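Local coordinates for cobalamin biosynthesis protein CobN (Mycobacterium tuberculosis, PDB 7C6O), which is the large, catalytic subunit of cobaltochelatase, which inserts cobalt into the corrin ring during cobalamin biosynthesis, probably together with partner subunits that hydrolyse ATP, at residues D896-R908 / V951-A963. Numbering follows the deposited sequence.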
# COMPACT_ATOMS: atom_id res chain seq x y z
N ASP A 896 3.43 -5.55 12.61
CA ASP A 896 4.34 -5.45 13.74
C ASP A 896 4.14 -4.14 14.51
O ASP A 896 4.08 -4.15 15.75
CB ASP A 896 5.79 -5.55 13.28
CG ASP A 896 6.20 -6.96 12.90
OD1 ASP A 896 5.32 -7.84 12.85
OD2 ASP A 896 7.40 -7.18 12.66
N ASP A 897 4.06 -3.02 13.80
CA ASP A 897 3.86 -1.72 14.44
C ASP A 897 2.60 -1.71 15.30
O ASP A 897 2.60 -1.21 16.42
CB ASP A 897 3.76 -0.61 13.40
CG ASP A 897 5.06 -0.32 12.69
OD1 ASP A 897 6.13 -0.80 13.13
OD2 ASP A 897 5.00 0.42 11.68
N ILE A 898 1.50 -2.23 14.74
CA ILE A 898 0.22 -2.23 15.45
C ILE A 898 0.33 -3.03 16.73
O ILE A 898 -0.13 -2.59 17.80
CB ILE A 898 -0.88 -2.78 14.53
CG1 ILE A 898 -0.92 -2.00 13.21
CG2 ILE A 898 -2.23 -2.74 15.25
CD1 ILE A 898 -1.51 -2.80 12.06
N ALA A 899 0.94 -4.21 16.65
CA ALA A 899 1.11 -5.05 17.83
C ALA A 899 1.97 -4.36 18.89
O ALA A 899 1.73 -4.51 20.09
CB ALA A 899 1.72 -6.39 17.44
N GLU A 900 2.98 -3.60 18.46
CA GLU A 900 3.83 -2.91 19.42
C GLU A 900 3.04 -1.87 20.21
O GLU A 900 3.20 -1.76 21.43
CB GLU A 900 5.01 -2.25 18.71
CG GLU A 900 6.01 -1.62 19.68
CD GLU A 900 7.16 -0.92 18.98
OE1 GLU A 900 7.13 -0.80 17.74
OE2 GLU A 900 8.10 -0.47 19.68
N VAL A 901 2.18 -1.11 19.53
CA VAL A 901 1.32 -0.15 20.23
C VAL A 901 0.44 -0.87 21.25
O VAL A 901 0.36 -0.46 22.41
CB VAL A 901 0.47 0.64 19.22
CG1 VAL A 901 -0.50 1.56 19.95
CG2 VAL A 901 1.36 1.44 18.27
N LEU A 902 -0.22 -1.94 20.82
CA LEU A 902 -1.07 -2.71 21.73
C LEU A 902 -0.27 -3.27 22.90
O LEU A 902 -0.73 -3.23 24.05
CB LEU A 902 -1.77 -3.83 20.97
CG LEU A 902 -2.78 -3.38 19.91
CD1 LEU A 902 -3.35 -4.56 19.14
CD2 LEU A 902 -3.90 -2.58 20.55
N ALA A 903 0.93 -3.78 22.64
CA ALA A 903 1.75 -4.35 23.70
C ALA A 903 2.16 -3.30 24.72
O ALA A 903 2.15 -3.55 25.93
CB ALA A 903 2.98 -5.04 23.12
N LEU A 904 2.52 -2.10 24.25
CA LEU A 904 2.90 -1.04 25.18
C LEU A 904 1.73 -0.64 26.07
O LEU A 904 1.90 -0.41 27.27
CB LEU A 904 3.43 0.17 24.40
CG LEU A 904 4.79 -0.01 23.73
CD1 LEU A 904 5.05 1.09 22.71
CD2 LEU A 904 5.90 -0.05 24.77
N LEU A 905 0.53 -0.55 25.49
CA LEU A 905 -0.67 -0.24 26.25
C LEU A 905 -1.08 -1.37 27.18
O LEU A 905 -1.83 -1.14 28.14
CB LEU A 905 -1.83 0.07 25.31
CG LEU A 905 -1.68 1.27 24.37
CD1 LEU A 905 -2.87 1.37 23.44
CD2 LEU A 905 -1.50 2.55 25.16
N GLY A 906 -0.62 -2.59 26.93
CA GLY A 906 -1.03 -3.73 27.73
C GLY A 906 -2.33 -4.35 27.27
O GLY A 906 -3.13 -4.79 28.10
N VAL A 907 -2.56 -4.39 25.96
CA VAL A 907 -3.79 -4.91 25.38
C VAL A 907 -3.43 -6.00 24.38
O VAL A 907 -2.56 -5.81 23.53
CB VAL A 907 -4.61 -3.80 24.69
CG1 VAL A 907 -5.85 -4.37 24.03
CG2 VAL A 907 -4.99 -2.74 25.70
N ARG A 908 -4.11 -7.13 24.48
CA ARG A 908 -3.91 -8.27 23.60
C ARG A 908 -4.99 -8.32 22.53
O ARG A 908 -6.16 -8.02 22.81
CB ARG A 908 -3.95 -9.58 24.41
CG ARG A 908 -3.35 -10.77 23.70
CD ARG A 908 -3.61 -12.06 24.47
NE ARG A 908 -3.41 -11.87 25.90
CZ ARG A 908 -2.25 -12.03 26.52
NH1 ARG A 908 -1.17 -12.38 25.84
NH2 ARG A 908 -2.16 -11.84 27.83
N VAL A 951 -7.94 -0.74 11.73
CA VAL A 951 -6.84 -0.68 12.70
C VAL A 951 -6.82 0.66 13.42
O VAL A 951 -6.56 0.72 14.62
CB VAL A 951 -5.50 -0.97 12.00
CG1 VAL A 951 -4.37 -0.85 13.00
CG2 VAL A 951 -5.52 -2.35 11.36
N VAL A 952 -7.08 1.75 12.69
CA VAL A 952 -7.19 3.07 13.32
C VAL A 952 -8.22 3.02 14.44
O VAL A 952 -7.98 3.50 15.56
CB VAL A 952 -7.54 4.14 12.27
CG1 VAL A 952 -7.86 5.46 12.95
CG2 VAL A 952 -6.40 4.30 11.27
N THR A 953 -9.39 2.45 14.15
CA THR A 953 -10.41 2.29 15.18
C THR A 953 -9.93 1.34 16.28
O THR A 953 -10.19 1.58 17.46
CB THR A 953 -11.70 1.78 14.55
OG1 THR A 953 -12.09 2.65 13.48
CG2 THR A 953 -12.81 1.74 15.58
N MET A 954 -9.23 0.27 15.90
CA MET A 954 -8.74 -0.70 16.88
C MET A 954 -7.78 -0.04 17.87
O MET A 954 -7.88 -0.25 19.08
CB MET A 954 -8.06 -1.86 16.16
CG MET A 954 -7.44 -2.89 17.10
SD MET A 954 -6.24 -3.95 16.27
CE MET A 954 -7.22 -4.63 14.94
N LEU A 955 -6.83 0.75 17.36
CA LEU A 955 -5.87 1.39 18.26
C LEU A 955 -6.55 2.44 19.12
O LEU A 955 -6.22 2.58 20.31
CB LEU A 955 -4.73 2.01 17.45
CG LEU A 955 -3.81 1.02 16.72
CD1 LEU A 955 -2.72 1.77 15.97
CD2 LEU A 955 -3.20 0.02 17.69
N ASP A 956 -7.50 3.18 18.56
CA ASP A 956 -8.24 4.15 19.36
C ASP A 956 -9.05 3.46 20.45
O ASP A 956 -9.11 3.93 21.59
CB ASP A 956 -9.15 4.99 18.46
CG ASP A 956 -9.85 6.11 19.22
OD1 ASP A 956 -9.16 6.85 19.95
OD2 ASP A 956 -11.08 6.25 19.07
N ASP A 957 -9.68 2.32 20.11
CA ASP A 957 -10.41 1.56 21.12
C ASP A 957 -9.50 1.11 22.25
O ASP A 957 -9.91 1.10 23.42
CB ASP A 957 -11.08 0.34 20.47
CG ASP A 957 -12.29 0.70 19.63
OD1 ASP A 957 -12.76 1.86 19.71
OD2 ASP A 957 -12.77 -0.18 18.88
N ALA A 958 -8.26 0.73 21.93
CA ALA A 958 -7.35 0.23 22.96
C ALA A 958 -6.94 1.34 23.92
O ALA A 958 -6.87 1.11 25.14
CB ALA A 958 -6.12 -0.41 22.31
N VAL A 959 -6.65 2.53 23.40
CA VAL A 959 -6.29 3.66 24.25
C VAL A 959 -7.43 3.99 25.21
O VAL A 959 -7.23 4.14 26.42
CB VAL A 959 -5.91 4.88 23.40
CG1 VAL A 959 -5.72 6.10 24.28
CG2 VAL A 959 -4.65 4.59 22.60
N ARG A 960 -8.64 4.13 24.67
CA ARG A 960 -9.79 4.44 25.52
C ARG A 960 -10.09 3.31 26.49
O ARG A 960 -10.52 3.56 27.62
CB ARG A 960 -11.01 4.76 24.65
CG ARG A 960 -10.93 6.12 23.97
CD ARG A 960 -12.16 6.40 23.11
NE ARG A 960 -12.11 5.68 21.84
CZ ARG A 960 -12.83 4.60 21.57
NH1 ARG A 960 -13.67 4.10 22.47
NH2 ARG A 960 -12.72 4.01 20.39
N LEU A 961 -9.86 2.07 26.07
CA LEU A 961 -10.04 0.92 26.95
C LEU A 961 -9.19 1.08 28.21
O LEU A 961 -9.71 1.05 29.34
CB LEU A 961 -9.67 -0.37 26.21
CG LEU A 961 -10.40 -1.68 26.50
CD1 LEU A 961 -9.73 -2.82 25.75
CD2 LEU A 961 -10.49 -1.99 27.98
N VAL A 962 -7.88 1.25 28.05
CA VAL A 962 -6.98 1.30 29.20
C VAL A 962 -7.04 2.64 29.92
O VAL A 962 -6.72 2.70 31.11
CB VAL A 962 -5.53 0.99 28.79
CG1 VAL A 962 -5.44 -0.41 28.25
CG2 VAL A 962 -5.02 2.00 27.78
N ALA A 963 -7.42 3.72 29.24
CA ALA A 963 -7.57 5.00 29.93
C ALA A 963 -8.68 4.95 30.96
O ALA A 963 -8.64 5.67 31.96
CB ALA A 963 -7.83 6.12 28.92
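Helices 896-905 and 949-963 form a nearly parallel pair beside the mixed sheet that contains strand 880-885, within the CobN/magnesium chelatase family region. They pack through an apolar seam of leucine, valine, isoleucine, methionine and alanine side chains. The axes of the two segments come within 10.3 Å, at 5°. At the N-terminal end Ile898 and Val951 meet tip to tip, with CD1 of Ile898 3.6 Å from CG1 of Val951. Leu955 fills the middle. Its CD1 continues the chain (chi2 -180°), and CD2 turns off toward the other helix. There CD2 sits against Ile898 CG2 and Val901 CG1, 3.8 Å from each, and against Leu902 CD2. The Leu955 side chain crosses those of all three at about a right angle. Leu902 splits its branches: CD1 faces the sulfur of Met954, while CD2 rests 3.6 Å from CB of Ala958. The small Ala958 also receives CD1 of Leu905, which touches CG2 of Val959 as well. A Schellman motif at Gly906, with positive phi, ends the first helix and turns the chain into strand 907-911. Val907 then points back at the second helix. Its CG2 sits 3.5 Å from CG1 of Val962, a tight fit. On helix 949-963, Arg960 forms a salt bridge with Asp956 OD2. Leu921 of strand 918-923 touches Val907, Met954 and Ala958. Helix 896-905 packs on strand 880-885 through Val901 and Leu904, with helix 949-963 alongside.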